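Long-range contact in natterin-like protein (Lethenteron camtschaticum, PDB 6IUL), which probably acts as a cytotoxic, pore-forming immune protein that joins a jacalin-like lectin domain to an aerolysin-type pore-forming module: residues Met168-Lys172 / Phe188-Lys192. Residues are numbered along the deposited sequence; the frame is centred on the assembly and turned at random.
Sequences MEEIK and FESSK
A classic beta bulge at Ile171 and Lys172, both facing Ala266 of strand 260-285, turns two successive side chains of strand 166-178 toward strand 184-200 in the aerolysin-like (ETX/MTX2) module. Lys172 is fully extended, with CG anti to the backbone N (chi1 177°), and this carries its ammonium across to the backbone of the other strand. There Lys172 NZ gives a hydrogen bond of 2.9 Å to Glu189 O, approaching nearly along the C=O axis (167°). Lys172 NZ also forms a salt bridge with Asp118 and a hydrogen bond to Gly120 O, both of the second subunit, which probably offset its buried charge where the two chains meet. Nearer the backbone, Lys172 CD lies 4.1 Å from Phe188 CZ. Ile171 splits its branches between neighbours: Ile171 CG2 reaches Ser190 OG at 3.5 Å, and Ile171 CG1 packs 3.8 Å from Lys192 CD. The Glu169 and Lys192 side chains cross at about a right angle; Lys192 bends at its last torsion (chi4 58°), and Lys192 NZ lies 3.8 Å from Glu169 OE1, a long salt bridge. Met307 of strand 290-313 touches both Ile171 and Lys192. The classic bulge thus brings strand 166-178 against strand 184-200, with which it does not pair, within an aerolysin-like fold.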
# COMPACT_ATOMS: atom_id res chain seq x y z
N MET A 168 -5.03 -22.16 13.54
CA MET A 168 -3.83 -22.12 14.36
C MET A 168 -2.63 -22.61 13.56
O MET A 168 -2.73 -23.57 12.79
CB MET A 168 -4.02 -22.99 15.61
CG MET A 168 -5.16 -22.54 16.52
SD MET A 168 -5.06 -20.80 17.07
CE MET A 168 -6.29 -20.85 18.40
N GLU A 169 -1.51 -21.90 13.72
CA GLU A 169 -0.27 -22.25 13.09
C GLU A 169 0.78 -22.29 14.22
O GLU A 169 0.81 -21.41 15.08
CB GLU A 169 0.23 -21.16 12.12
CG GLU A 169 -0.78 -20.34 11.37
CD GLU A 169 -0.12 -19.24 10.54
OE1 GLU A 169 1.11 -19.04 10.64
OE2 GLU A 169 -0.84 -18.60 9.76
N GLU A 170 1.67 -23.26 14.14
CA GLU A 170 2.76 -23.37 15.07
C GLU A 170 3.88 -22.43 14.63
O GLU A 170 4.16 -22.24 13.46
CB GLU A 170 3.27 -24.79 15.12
CG GLU A 170 2.36 -25.81 15.79
CD GLU A 170 3.07 -27.19 15.95
OE1 GLU A 170 2.51 -28.05 16.67
OE2 GLU A 170 4.19 -27.43 15.35
N ILE A 171 4.51 -21.79 15.58
CA ILE A 171 5.57 -20.87 15.27
C ILE A 171 6.91 -21.42 15.76
O ILE A 171 7.95 -21.29 15.09
CB ILE A 171 5.31 -19.53 15.95
CG1 ILE A 171 4.05 -18.90 15.39
CG2 ILE A 171 6.53 -18.57 15.79
CD1 ILE A 171 3.53 -17.77 16.23
N LYS A 172 6.93 -22.00 16.95
CA LYS A 172 8.23 -22.40 17.52
C LYS A 172 8.06 -23.52 18.52
O LYS A 172 7.05 -23.55 19.29
CB LYS A 172 8.90 -21.20 18.20
CG LYS A 172 10.23 -21.53 18.90
CD LYS A 172 10.92 -20.29 19.45
CE LYS A 172 12.25 -20.65 20.12
NZ LYS A 172 12.97 -19.47 20.64
N PHE A 188 11.33 -18.51 27.91
CA PHE A 188 10.96 -18.74 26.52
C PHE A 188 10.68 -17.40 25.83
O PHE A 188 9.98 -16.54 26.38
CB PHE A 188 9.71 -19.59 26.48
CG PHE A 188 9.25 -19.95 25.10
CD1 PHE A 188 9.74 -21.06 24.46
CD2 PHE A 188 8.29 -19.18 24.46
CE1 PHE A 188 9.29 -21.40 23.19
CE2 PHE A 188 7.83 -19.50 23.20
CZ PHE A 188 8.33 -20.60 22.55
N GLU A 189 11.20 -17.27 24.61
CA GLU A 189 10.92 -16.15 23.74
C GLU A 189 10.56 -16.63 22.34
O GLU A 189 11.14 -17.60 21.87
CB GLU A 189 12.15 -15.30 23.63
CG GLU A 189 12.47 -14.45 24.82
CD GLU A 189 13.77 -13.65 24.66
OE1 GLU A 189 14.47 -13.80 23.64
OE2 GLU A 189 14.11 -12.93 25.60
N SER A 190 9.64 -15.93 21.67
CA SER A 190 9.31 -16.24 20.29
C SER A 190 8.80 -15.02 19.56
O SER A 190 8.23 -14.14 20.18
CB SER A 190 8.29 -17.36 20.22
OG SER A 190 8.03 -17.69 18.86
N SER A 191 8.98 -14.99 18.25
CA SER A 191 8.44 -13.88 17.43
C SER A 191 8.06 -14.36 16.03
O SER A 191 8.60 -15.38 15.54
CB SER A 191 9.47 -12.75 17.31
OG SER A 191 10.68 -13.19 16.66
N LYS A 192 7.15 -13.62 15.42
CA LYS A 192 6.66 -13.90 14.06
C LYS A 192 6.16 -12.66 13.33
O LYS A 192 5.31 -11.89 13.84
CB LYS A 192 5.47 -14.87 14.10
CG LYS A 192 5.02 -15.28 12.70
CD LYS A 192 3.88 -16.23 12.70
CE LYS A 192 3.31 -16.46 11.31
NZ LYS A 192 4.29 -16.96 10.34